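Local coordinates for protein MmeI (Methylophilus methylotrophus, PDB 5HR4) that recognises and binds DNA as a Type IIL restriction-modification enzyme and probably methylates adenine at N6, using S-adenosyl-L-methionine as methyl donor, at residues D174-V179 against H184-Y189; E332-F337 against E381-R386; Q632-L637 against Q900-L905; S878-K883 against A893-T898. All blocks are in the same frame, centred on the assembly; numbering follows the deposited sequence.

Interaction 1 of 4, residues D174-V179 against H184-Y189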
loop_
_atom_site.group_PDB
_atom_site.type_symbol
_atom_site.label_atom_id
_atom_site.label_comp_id
_atom_site.label_asym_id
_atom_site.label_seq_id
_atom_site.Cartn_x
_atom_site.Cartn_y
_atom_site.Cartn_z
ATOM N N ASP A 174 22.561 -10.854 -8.463
ATOM C CA ASP A 174 21.962 -11.701 -9.493
ATOM C C ASP A 174 23.013 -12.286 -10.434
ATOM O O ASP A 174 22.819 -13.388 -10.968
ATOM C CB ASP A 174 20.911 -10.918 -10.290
ATOM C CG ASP A 174 19.672 -10.572 -9.461
ATOM O OD1 ASP A 174 19.381 -11.271 -8.451
ATOM O OD2 ASP A 174 18.982 -9.591 -9.829
ATOM N N THR A 175 24.123 -11.570 -10.653
ATOM C CA THR A 175 25.217 -12.130 -11.446
ATOM C C THR A 175 25.834 -13.344 -10.757
ATOM O O THR A 175 26.112 -14.365 -11.397
ATOM C CB THR A 175 26.270 -11.053 -11.680
ATOM O OG1 THR A 175 25.621 -9.872 -12.161
ATOM C CG2 THR A 175 27.319 -11.515 -12.689
ATOM N N LEU A 176 26.084 -13.233 -9.450
ATOM C CA LEU A 176 26.483 -14.390 -8.663
ATOM C C LEU A 176 25.403 -15.461 -8.668
ATOM O O LEU A 176 25.705 -16.653 -8.793
ATOM C CB LEU A 176 26.799 -13.951 -7.241
ATOM C CG LEU A 176 28.273 -13.667 -6.980
ATOM C CD1 LEU A 176 28.425 -12.857 -5.708
ATOM C CD2 LEU A 176 29.017 -15.002 -6.885
ATOM N N LYS A 177 24.133 -15.071 -8.532
ATOM C CA LYS A 177 23.086 -16.084 -8.532
ATOM C C LYS A 177 23.120 -16.889 -9.822
ATOM O O LYS A 177 22.997 -18.117 -9.795
ATOM C CB LYS A 177 21.709 -15.446 -8.321
ATOM C CG LYS A 177 20.570 -16.464 -8.188
ATOM C CD LYS A 177 19.258 -15.835 -7.755
ATOM C CE LYS A 177 18.697 -14.960 -8.855
ATOM N NZ LYS A 177 17.366 -15.452 -9.337
ATOM N N LEU A 178 23.346 -16.225 -10.958
ATOM C CA LEU A 178 23.225 -16.918 -12.236
ATOM C C LEU A 178 24.302 -17.973 -12.448
ATOM O O LEU A 178 24.090 -18.893 -13.243
ATOM C CB LEU A 178 23.250 -15.924 -13.399
ATOM C CG LEU A 178 21.974 -15.089 -13.567
ATOM C CD1 LEU A 178 21.899 -14.469 -14.954
ATOM C CD2 LEU A 178 20.702 -15.901 -13.261
ATOM N N VAL A 179 25.442 -17.883 -11.763
ATOM C CA VAL A 179 26.475 -18.905 -11.938
ATOM C C VAL A 179 26.291 -20.035 -10.933
ATOM O O VAL A 179 27.127 -20.942 -10.857
ATOM C CB VAL A 179 27.897 -18.319 -11.833
ATOM C CG1 VAL A 179 28.013 -17.054 -12.666
ATOM C CG2 VAL A 179 28.299 -18.079 -10.363
ATOM N N HIS A 184 20.892 -19.365 0.620
ATOM C CA HIS A 184 21.355 -18.816 1.888
ATOM C C HIS A 184 22.786 -18.304 1.795
ATOM O O HIS A 184 23.093 -17.212 2.289
ATOM C CB HIS A 184 21.237 -19.883 2.979
ATOM C CG HIS A 184 21.721 -19.428 4.317
ATOM N ND1 HIS A 184 21.079 -18.449 5.043
ATOM C CD2 HIS A 184 22.793 -19.806 5.055
ATOM C CE1 HIS A 184 21.726 -18.254 6.180
ATOM N NE2 HIS A 184 22.773 -19.061 6.210
ATOM N N ALA A 185 23.692 -19.080 1.197
ATOM C CA ALA A 185 25.051 -18.565 1.044
ATOM C C ALA A 185 25.033 -17.232 0.308
ATOM O O ALA A 185 25.643 -16.255 0.757
ATOM C CB ALA A 185 25.946 -19.565 0.316
ATOM N N LEU A 186 24.289 -17.156 -0.798
ATOM C CA LEU A 186 24.273 -15.926 -1.584
ATOM C C LEU A 186 23.849 -14.725 -0.731
ATOM O O LEU A 186 24.573 -13.729 -0.645
ATOM C CB LEU A 186 23.356 -16.098 -2.797
ATOM C CG LEU A 186 23.203 -14.846 -3.654
ATOM C CD1 LEU A 186 24.516 -14.479 -4.326
ATOM C CD2 LEU A 186 22.101 -15.038 -4.668
ATOM N N GLU A 187 22.698 -14.833 -0.054
ATOM C CA GLU A 187 22.170 -13.727 0.733
ATOM C C GLU A 187 23.164 -13.260 1.785
ATOM O O GLU A 187 23.346 -12.050 1.986
ATOM C CB GLU A 187 20.860 -14.131 1.410
ATOM C CG GLU A 187 19.912 -14.996 0.594
ATOM C CD GLU A 187 19.508 -14.392 -0.750
ATOM O OE1 GLU A 187 18.838 -15.101 -1.548
ATOM O OE2 GLU A 187 19.866 -13.221 -1.018
ATOM N N LEU A 188 23.804 -14.199 2.488
ATOM C CA LEU A 188 24.728 -13.805 3.543
ATOM C C LEU A 188 26.090 -13.409 2.986
ATOM O O LEU A 188 26.759 -12.542 3.565
ATOM C CB LEU A 188 24.855 -14.929 4.563
ATOM C CG LEU A 188 25.878 -14.945 5.709
ATOM C CD1 LEU A 188 25.910 -13.659 6.506
ATOM C CD2 LEU A 188 25.515 -16.086 6.611
ATOM N N TYR A 189 26.519 -14.012 1.875
ATOM C CA TYR A 189 27.732 -13.537 1.214
ATOM C C TYR A 189 27.626 -12.049 0.923
ATOM O O TYR A 189 28.533 -11.270 1.235
ATOM C CB TYR A 189 27.961 -14.312 -0.080
ATOM C CG TYR A 189 29.386 -14.321 -0.598
ATOM C CD1 TYR A 189 29.855 -13.297 -1.407
ATOM C CD2 TYR A 189 30.247 -15.377 -0.309
ATOM C CE1 TYR A 189 31.149 -13.301 -1.897
ATOM C CE2 TYR A 189 31.540 -15.388 -0.787
ATOM C CZ TYR A 189 31.996 -14.348 -1.579
ATOM O OH TYR A 189 33.296 -14.362 -2.072
#
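Leu186 reaches from helix 183-200 to the last full turn of helix 163-178 and meets Leu176 and Lys177. The apolar contacts carry the pairing. Leu186 CG stands anti to the backbone N (chi1 177°), and this directs the fork of the side chain toward helix 163-178. Its two methyls then take different partners. CD1 lies 3.7 Å from Leu176 CB. CD2 lies 3.7 Å from Lys177 CB and also touches Lys177 CG, 4.1 Å away. The leucine and lysine side chains pass each other at a slant. Only the base of the lysine is used. Its chain bends further out and carries NZ away from Leu186 toward the exposed side.

The arrangement is an alpha-alpha hairpin: two consecutive helices joined by a short connection, packed near the joint. Leu186 meets both Leu176 and Lys177 where the backbones are nearest, with Lys177 CA and Leu186 CA 7.1 Å apart. The hairpin links the N-terminal family region to the helicase spacer region.

Other apolar and aromatic packing extends the interface. Leu176 also touches Met275 of helix 273-283. Tyr189, one turn on from Leu186, makes edge-to-face ring contacts with Tyr181 and Phe233. Among polar groups, Glu187 OE2 makes a weak hydrogen bond to His173 NE2.

Interaction 2 of 4, residues E332-F337 against E381-R386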
loop_
_atom_site.group_PDB
_atom_site.type_symbol
_atom_site.label_atom_id
_atom_site.label_comp_id
_atom_site.label_asym_id
_atom_site.label_seq_id
_atom_site.Cartn_x
_atom_site.Cartn_y
_atom_site.Cartn_z
ATOM N N GLU A 332 5.905 11.550 22.096
ATOM C CA GLU A 332 5.684 11.546 23.542
ATOM C C GLU A 332 6.994 11.371 24.286
ATOM O O GLU A 332 7.170 11.940 25.369
ATOM C CB GLU A 332 4.682 10.473 23.968
ATOM N N LEU A 333 7.948 10.648 23.695
ATOM C CA LEU A 333 9.257 10.499 24.324
ATOM C C LEU A 333 10.030 11.816 24.371
ATOM O O LEU A 333 10.878 12.000 25.249
ATOM C CB LEU A 333 10.072 9.434 23.596
ATOM C CG LEU A 333 9.594 7.992 23.766
ATOM C CD1 LEU A 333 10.517 7.071 23.004
ATOM C CD2 LEU A 333 9.554 7.606 25.237
ATOM N N TRP A 334 9.768 12.737 23.448
ATOM C CA TRP A 334 10.456 14.022 23.520
ATOM C C TRP A 334 9.774 14.974 24.499
ATOM O O TRP A 334 10.450 15.722 25.220
ATOM C CB TRP A 334 10.563 14.638 22.130
ATOM C CG TRP A 334 11.727 14.088 21.399
ATOM C CD1 TRP A 334 11.721 13.076 20.470
ATOM C CD2 TRP A 334 13.086 14.484 21.553
ATOM N NE1 TRP A 334 12.996 12.841 20.027
ATOM C CE2 TRP A 334 13.854 13.691 20.678
ATOM C CE3 TRP A 334 13.727 15.451 22.327
ATOM C CZ2 TRP A 334 15.233 13.827 20.562
ATOM C CZ3 TRP A 334 15.093 15.591 22.206
ATOM C CH2 TRP A 334 15.833 14.778 21.335
ATOM N N VAL A 335 8.445 14.955 24.562
ATOM C CA VAL A 335 7.780 15.720 25.608
ATOM C C VAL A 335 8.260 15.241 26.967
ATOM O O VAL A 335 8.705 16.039 27.798
ATOM C CB VAL A 335 6.248 15.633 25.459
ATOM C CG1 VAL A 335 5.528 16.184 26.680
ATOM C CG2 VAL A 335 5.804 16.379 24.215
ATOM N N GLU A 336 8.233 13.929 27.197
ATOM C CA GLU A 336 8.669 13.418 28.494
ATOM C C GLU A 336 10.113 13.807 28.773
ATOM O O GLU A 336 10.444 14.219 29.891
ATOM C CB GLU A 336 8.487 11.902 28.562
ATOM C CG GLU A 336 8.823 11.267 29.925
ATOM C CD GLU A 336 8.668 9.738 29.914
ATOM O OE1 GLU A 336 8.160 9.210 28.894
ATOM O OE2 GLU A 336 9.049 9.061 30.904
ATOM N N PHE A 337 10.978 13.730 27.755
ATOM C CA PHE A 337 12.366 14.141 27.933
ATOM C C PHE A 337 12.455 15.586 28.400
ATOM O O PHE A 337 13.101 15.889 29.406
ATOM C CB PHE A 337 13.157 13.962 26.641
ATOM C CG PHE A 337 14.567 14.478 26.732
ATOM C CD1 PHE A 337 15.465 13.930 27.650
ATOM C CD2 PHE A 337 14.996 15.521 25.916
ATOM C CE1 PHE A 337 16.778 14.424 27.750
ATOM C CE2 PHE A 337 16.300 16.013 25.994
ATOM C CZ PHE A 337 17.194 15.470 26.922
ATOM N N GLU A 381 18.800 9.506 22.984
ATOM C CA GLU A 381 19.759 9.062 23.993
ATOM C C GLU A 381 21.032 9.901 24.049
ATOM O O GLU A 381 21.739 9.844 25.059
ATOM C CB GLU A 381 20.150 7.602 23.743
ATOM C CG GLU A 381 20.789 6.957 24.944
ATOM C CD GLU A 381 21.725 5.814 24.594
ATOM O OE1 GLU A 381 22.391 5.887 23.530
ATOM O OE2 GLU A 381 21.798 4.847 25.401
ATOM N N ILE A 382 21.388 10.633 22.989
ATOM C CA ILE A 382 22.523 11.559 23.092
ATOM C C ILE A 382 22.179 12.716 24.030
ATOM O O ILE A 382 22.952 13.065 24.929
ATOM C CB ILE A 382 22.939 12.089 21.704
ATOM C CG1 ILE A 382 23.906 11.150 20.995
ATOM C CG2 ILE A 382 23.588 13.476 21.817
ATOM C CD1 ILE A 382 24.158 11.561 19.537
ATOM N N GLU A 383 21.020 13.339 23.818
ATOM C CA GLU A 383 20.601 14.432 24.679
ATOM C C GLU A 383 20.405 13.960 26.111
ATOM O O GLU A 383 20.625 14.733 27.052
ATOM C CB GLU A 383 19.319 15.072 24.127
ATOM C CG GLU A 383 19.466 15.654 22.710
ATOM C CD GLU A 383 20.760 16.467 22.530
ATOM O OE1 GLU A 383 21.104 17.289 23.410
ATOM O OE2 GLU A 383 21.451 16.289 21.506
ATOM N N VAL A 384 20.017 12.693 26.305
ATOM C CA VAL A 384 19.882 12.170 27.666
ATOM C C VAL A 384 21.238 12.140 28.355
ATOM O O VAL A 384 21.395 12.622 29.483
ATOM C CB VAL A 384 19.223 10.779 27.659
ATOM C CG1 VAL A 384 19.496 10.073 28.980
ATOM C CG2 VAL A 384 17.722 10.903 27.409
ATOM N N LEU A 385 22.242 11.572 27.684
ATOM C CA LEU A 385 23.590 11.581 28.245
ATOM C C LEU A 385 24.138 12.997 28.375
ATOM O O LEU A 385 24.925 13.261 29.291
ATOM C CB LEU A 385 24.515 10.702 27.405
ATOM C CG LEU A 385 24.018 9.262 27.573
ATOM C CD1 LEU A 385 24.700 8.203 26.659
ATOM C CD2 LEU A 385 24.161 8.897 29.031
ATOM N N ARG A 386 23.734 13.920 27.489
ATOM C CA ARG A 386 24.111 15.325 27.673
ATOM C C ARG A 386 23.546 15.843 28.983
ATOM O O ARG A 386 24.263 16.454 29.785
ATOM C CB ARG A 386 23.627 16.177 26.491
ATOM C CG ARG A 386 24.040 17.669 26.514
ATOM C CD ARG A 386 24.809 18.065 25.232
ATOM N NE ARG A 386 24.111 17.671 23.999
ATOM C CZ ARG A 386 24.693 17.515 22.808
ATOM N NH1 ARG A 386 25.996 17.707 22.667
ATOM N NH2 ARG A 386 23.971 17.161 21.750
#
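Glu383 packs its aliphatic part against two aromatic rings, Phe337 and Trp334, and turns its acid end to an arginine of its own helix. Starting at the backbone, CB lies against the far end of the Phe337 ring, 3.5 Å from CZ. The Glu383 carbonyl oxygen is near that same ring atom. The next atom, CG, sits at the edge of the indole, 4.0 Å from Trp334 CH2. The chain then bends at CG (chi2 -45°), so the carboxylate leaves the rings. Arg386, one turn further on, takes it side-on with two nitrogens. NE bonds to Glu383 OE1 at 3.1 Å and NH2 to Glu383 OE2 at 2.7 Å. Both oxygens are met on the syn side, NE well out of the carboxylate plane and NH2 less so. The acid itself lies in the guanidinium plane.

The two helices, 318-340 and 368-388, run nearly parallel here, at 8°. The axes of these segments come no nearer than 11.6 Å, and large rings bridge that width. Helix 368-388 follows strand 359-361 in the Rossmann-like methyltransferase fold.

With alanine in place of Glu383, Arg386 NE and NH2 would probably lose their carboxylate, and a gap would open at the Trp334 edge.

Phe337 also meets Val384, the residue after Glu383. Its CE1 is 3.7 Å from Val384 CG2, approached obliquely. An extended first torsion (chi1 175°) carries the Phe337 ring across to helix 368-388. Helix 344-355 adds Leu347 against Phe337 and Phe350 against Val384. The Arg386 guanidinium has a second acid partner, Glu440, at NH1.

Interaction 3 of 4, residues Q632-L637 against Q900-L905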
loop_
_atom_site.group_PDB
_atom_site.type_symbol
_atom_site.label_atom_id
_atom_site.label_comp_id
_atom_site.label_asym_id
_atom_site.label_seq_id
_atom_site.Cartn_x
_atom_site.Cartn_y
_atom_site.Cartn_z
ATOM N N GLN A 632 -30.703 -5.933 -2.391
ATOM C CA GLN A 632 -31.856 -5.142 -2.787
ATOM C C GLN A 632 -31.890 -3.884 -1.922
ATOM O O GLN A 632 -31.306 -3.862 -0.838
ATOM C CB GLN A 632 -33.148 -5.961 -2.646
ATOM N N PRO A 633 -32.543 -2.818 -2.391
ATOM C CA PRO A 633 -32.457 -1.537 -1.663
ATOM C C PRO A 633 -33.270 -1.513 -0.371
ATOM O O PRO A 633 -34.355 -2.096 -0.292
ATOM C CB PRO A 633 -33.012 -0.526 -2.676
ATOM C CG PRO A 633 -32.943 -1.197 -3.992
ATOM C CD PRO A 633 -33.175 -2.644 -3.709
ATOM N N ILE A 634 -32.743 -0.804 0.647
ATOM C CA ILE A 634 -33.510 -0.562 1.879
ATOM C C ILE A 634 -34.595 0.471 1.646
ATOM O O ILE A 634 -35.583 0.516 2.390
ATOM C CB ILE A 634 -32.640 -0.088 3.057
ATOM C CG1 ILE A 634 -31.669 1.003 2.615
ATOM C CG2 ILE A 634 -31.963 -1.249 3.784
ATOM C CD1 ILE A 634 -31.055 1.764 3.787
ATOM N N SER A 635 -34.413 1.347 0.665
ATOM C CA SER A 635 -35.434 2.328 0.352
ATOM C C SER A 635 -36.350 1.805 -0.746
ATOM O O SER A 635 -36.112 0.763 -1.363
ATOM C CB SER A 635 -34.813 3.658 -0.074
ATOM O OG SER A 635 -34.180 4.299 1.023
ATOM N N LYS A 636 -37.421 2.549 -0.977
ATOM C CA LYS A 636 -38.372 2.242 -2.032
ATOM C C LYS A 636 -37.805 2.838 -3.312
ATOM O O LYS A 636 -38.012 4.016 -3.615
ATOM C CB LYS A 636 -39.747 2.804 -1.687
ATOM N N LEU A 637 -37.065 2.015 -4.062
ATOM C CA LEU A 637 -36.382 2.430 -5.283
ATOM C C LEU A 637 -36.402 1.299 -6.297
ATOM O O LEU A 637 -36.408 0.122 -5.911
ATOM C CB LEU A 637 -34.925 2.827 -5.004
ATOM C CG LEU A 637 -34.664 3.988 -4.067
ATOM C CD1 LEU A 637 -33.223 3.920 -3.626
ATOM C CD2 LEU A 637 -34.944 5.263 -4.805
ATOM N N GLN A 900 -29.377 4.435 9.859
ATOM C CA GLN A 900 -29.493 3.600 11.048
ATOM C C GLN A 900 -30.949 3.440 11.480
ATOM O O GLN A 900 -31.357 2.351 11.909
ATOM C CB GLN A 900 -28.650 4.174 12.182
ATOM C CG GLN A 900 -28.264 3.108 13.175
ATOM C CD GLN A 900 -27.392 3.634 14.272
ATOM O OE1 GLN A 900 -27.060 4.828 14.303
ATOM N NE2 GLN A 900 -27.006 2.750 15.194
ATOM N N LYS A 901 -31.746 4.514 11.379
ATOM C CA LYS A 901 -33.173 4.399 11.670
ATOM C C LYS A 901 -33.818 3.322 10.804
ATOM O O LYS A 901 -34.587 2.495 11.304
ATOM C CB LYS A 901 -33.864 5.752 11.479
ATOM N N MET A 902 -33.478 3.290 9.510
ATOM C CA MET A 902 -34.016 2.264 8.619
ATOM C C MET A 902 -33.424 0.889 8.922
ATOM O O MET A 902 -34.156 -0.102 9.010
ATOM C CB MET A 902 -33.757 2.650 7.166
ATOM C CG MET A 902 -34.498 3.884 6.731
ATOM S SD MET A 902 -34.232 4.244 4.992
ATOM C CE MET A 902 -35.766 5.075 4.573
ATOM N N THR A 903 -32.099 0.802 9.073
ATOM C CA THR A 903 -31.472 -0.487 9.361
ATOM C C THR A 903 -31.871 -1.042 10.722
ATOM O O THR A 903 -31.605 -2.217 10.993
ATOM C CB THR A 903 -29.945 -0.381 9.285
ATOM N N SER A 904 -32.483 -0.232 11.585
ATOM C CA SER A 904 -33.008 -0.718 12.855
ATOM C C SER A 904 -34.441 -1.241 12.739
ATOM O O SER A 904 -35.009 -1.676 13.745
ATOM C CB SER A 904 -32.930 0.387 13.914
ATOM N N LEU A 905 -35.025 -1.227 11.541
ATOM C CA LEU A 905 -36.413 -1.641 11.337
ATOM C C LEU A 905 -36.503 -2.812 10.359
ATOM O O LEU A 905 -35.807 -3.819 10.511
ATOM C CB LEU A 905 -37.249 -0.462 10.834
#
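The CA atoms of Ile634 and Met902 lie 7.3 Å apart, where an irregular chain segment passes the last turn of helix 888-903. Met902 is the long arm of the contact. Its CG is anti to the carbonyl carbon (chi1 -66°) and the chain is extended beyond it, which carries sulfur and methyl across. The sulfur meets both Ile634 and Ser635; the methyl meets only Ser635 of the two. Ile634 CD1 is 4.2 Å from Met902 SD. Ser635 OG lies alongside the tip, 4.0 Å from both SD and CE of Met902. These are van der Waals contacts. The hydroxyl of the buried Ser635 has its polar partner in another part of the chain: it is hydrogen-bonded to Phe820 O, with a weak bond to Trp822 N.

The backbone of Ile634 is bonded to Asn818. Ile634 and Ser635 thus bond to the chain at 818-822 and touch Met902. Bound nucleic acid is about 8 Å away at the nearest atoms. Met902 comes from the C-terminal family region, residues 632-637 from the target recognition family region. The contact brings the end of helix 888-903 against the loop between strands 608-612 and 641-642.

Interaction 4 of 4, residues S878-K883 against A893-T898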
loop_
_atom_site.group_PDB
_atom_site.type_symbol
_atom_site.label_atom_id
_atom_site.label_comp_id
_atom_site.label_asym_id
_atom_site.label_seq_id
_atom_site.Cartn_x
_atom_site.Cartn_y
_atom_site.Cartn_z
ATOM N N SER A 878 -35.217 19.327 0.891
ATOM C CA SER A 878 -36.548 19.532 1.448
ATOM C C SER A 878 -37.248 18.202 1.725
ATOM O O SER A 878 -37.896 18.042 2.765
ATOM C CB SER A 878 -37.377 20.399 0.503
ATOM O OG SER A 878 -38.758 20.122 0.649
ATOM N N VAL A 879 -37.124 17.233 0.815
ATOM C CA VAL A 879 -37.771 15.941 1.034
ATOM C C VAL A 879 -37.225 15.283 2.292
ATOM O O VAL A 879 -37.964 14.631 3.042
ATOM C CB VAL A 879 -37.602 15.033 -0.195
ATOM C CG1 VAL A 879 -38.206 13.677 0.080
ATOM C CG2 VAL A 879 -38.259 15.667 -1.411
ATOM N N TYR A 880 -35.925 15.449 2.547
ATOM C CA TYR A 880 -35.304 14.943 3.766
ATOM C C TYR A 880 -35.659 15.758 4.993
ATOM O O TYR A 880 -35.504 15.261 6.115
ATOM C CB TYR A 880 -33.777 14.939 3.636
ATOM C CG TYR A 880 -33.217 13.751 2.909
ATOM C CD1 TYR A 880 -33.368 13.617 1.540
ATOM C CD2 TYR A 880 -32.540 12.766 3.591
ATOM C CE1 TYR A 880 -32.859 12.530 0.874
ATOM C CE2 TYR A 880 -32.032 11.680 2.942
ATOM C CZ TYR A 880 -32.191 11.562 1.581
ATOM O OH TYR A 880 -31.682 10.468 0.928
ATOM N N GLY A 881 -36.109 16.998 4.814
ATOM C CA GLY A 881 -36.185 17.894 5.943
ATOM C C GLY A 881 -34.823 18.288 6.452
ATOM O O GLY A 881 -34.674 18.582 7.641
ATOM N N PHE A 882 -33.820 18.301 5.577
ATOM C CA PHE A 882 -32.451 18.598 5.982
ATOM C C PHE A 882 -32.243 20.104 5.968
ATOM O O PHE A 882 -32.319 20.747 4.913
ATOM C CB PHE A 882 -31.446 17.904 5.072
ATOM C CG PHE A 882 -30.018 18.205 5.422
ATOM C CD1 PHE A 882 -29.495 17.807 6.643
ATOM C CD2 PHE A 882 -29.200 18.879 4.527
ATOM C CE1 PHE A 882 -28.183 18.080 6.976
ATOM C CE2 PHE A 882 -27.886 19.157 4.845
ATOM C CZ PHE A 882 -27.373 18.759 6.080
ATOM N N LYS A 883 -31.977 20.662 7.144
ATOM C CA LYS A 883 -31.742 22.086 7.303
ATOM C C LYS A 883 -30.303 22.407 7.677
ATOM O O LYS A 883 -29.933 23.587 7.672
ATOM C CB LYS A 883 -32.697 22.655 8.360
ATOM N N ALA A 893 -23.117 12.724 8.253
ATOM C CA ALA A 893 -23.598 12.351 9.581
ATOM C C ALA A 893 -25.117 12.231 9.621
ATOM O O ALA A 893 -25.658 11.402 10.364
ATOM C CB ALA A 893 -23.104 13.371 10.607
ATOM N N PHE A 894 -25.819 13.022 8.810
ATOM C CA PHE A 894 -27.277 12.998 8.798
ATOM C C PHE A 894 -27.817 11.796 8.034
ATOM O O PHE A 894 -28.785 11.161 8.468
ATOM C CB PHE A 894 -27.807 14.296 8.188
ATOM C CG PHE A 894 -29.299 14.337 8.050
ATOM C CD1 PHE A 894 -29.925 13.791 6.940
ATOM C CD2 PHE A 894 -30.074 14.940 9.021
ATOM C CE1 PHE A 894 -31.298 13.834 6.814
ATOM C CE2 PHE A 894 -31.441 14.983 8.900
ATOM C CZ PHE A 894 -32.056 14.435 7.795
ATOM N N LEU A 895 -27.232 11.487 6.880
ATOM C CA LEU A 895 -27.606 10.264 6.184
ATOM C C LEU A 895 -27.415 9.037 7.070
ATOM O O LEU A 895 -28.233 8.114 7.042
ATOM C CB LEU A 895 -26.799 10.138 4.898
ATOM C CG LEU A 895 -27.191 11.211 3.892
ATOM C CD1 LEU A 895 -26.138 11.340 2.809
ATOM C CD2 LEU A 895 -28.559 10.901 3.302
ATOM N N PHE A 896 -26.350 9.004 7.877
ATOM C CA PHE A 896 -26.145 7.811 8.697
ATOM C C PHE A 896 -27.158 7.708 9.835
ATOM O O PHE A 896 -27.483 6.593 10.266
ATOM C CB PHE A 896 -24.725 7.762 9.252
ATOM C CG PHE A 896 -23.749 7.024 8.370
ATOM C CD1 PHE A 896 -23.103 7.678 7.327
ATOM C CD2 PHE A 896 -23.460 5.690 8.591
ATOM C CE1 PHE A 896 -22.192 7.021 6.525
ATOM C CE2 PHE A 896 -22.548 5.031 7.788
ATOM C CZ PHE A 896 -21.918 5.700 6.757
ATOM N N GLU A 897 -27.659 8.836 10.355
ATOM C CA GLU A 897 -28.790 8.750 11.276
ATOM C C GLU A 897 -29.997 8.133 10.577
ATOM O O GLU A 897 -30.654 7.242 11.128
ATOM C CB GLU A 897 -29.131 10.127 11.852
ATOM N N THR A 898 -30.280 8.570 9.345
ATOM C CA THR A 898 -31.366 7.976 8.570
ATOM C C THR A 898 -31.089 6.508 8.259
ATOM O O THR A 898 -31.953 5.644 8.450
ATOM C CB THR A 898 -31.565 8.748 7.269
ATOM O OG1 THR A 898 -31.413 10.151 7.519
ATOM C CG2 THR A 898 -32.953 8.469 6.692
#
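A Schellman motif ends helix 863-880, and the aromatic residues on both sides of its glycine, Tyr880 and Phe882, pack against Phe894 of the next helix, 888-903. Gly881 has a positive phi of 69°, and its N bonds back to Ser878 O. The turn brings Phe882 out toward the second helix, next to the tyrosine.

Phe894 is the centre of the contact. With CG turned to the far side of CB from its own amide nitrogen (chi1 176°), the side chain carries the ring out to meet both. The edge of Phe882 points at one face of Phe894, with CD1 above the plane and offset toward the rim. In this edge-to-face pair the centroids of the Phe882 and Phe894 rings are 5.0 Å apart and the planes are tilted by 57°. The nearest atom is Phe882 CD1, 3.7 Å from Phe894 CG. Tyr880 comes instead at the edge, with its CD2 3.6 Å from Phe894 CE1. Cutting Phe894 back to an alanine is likely to leave the Phe882 edge without a face to rest on and open a gap beside Tyr880.

Leu895 adds a methyl: its CD2 is 3.6 Å from Tyr880 CE2. The tyrosine hydroxyl is hydrogen-bonded to Pro821 O. Met793 of helix 792-801 touches both Tyr880 and Phe894.

Within helix 888-903, Phe894 O takes two bonds from one residue. Thr898 N and Thr898 OG1 reach it from opposite faces of the carbonyl plane, OG1 at 3.0 Å.

How the interactions relate
Interactions 1 and 2 come first along the chain, in series, and share no helix. Their centres are 42 Å apart, with about 26 Å between nearest atoms. Interaction 1 joins the N-terminal and helicase spacer regions; interaction 2 packs helices at the methyltransferase region. Interactions 3 and 4 form a separate group, on the opposite side of the chain's centre from interaction 1, with centres 61 and 64 Å from it. They lie 14 Å apart, centre to centre, and both use helix 888-903. Interaction 4 falls in sequence between the two halves of interaction 3. One helix thus packs within the C-terminal region and also reaches the target recognition region.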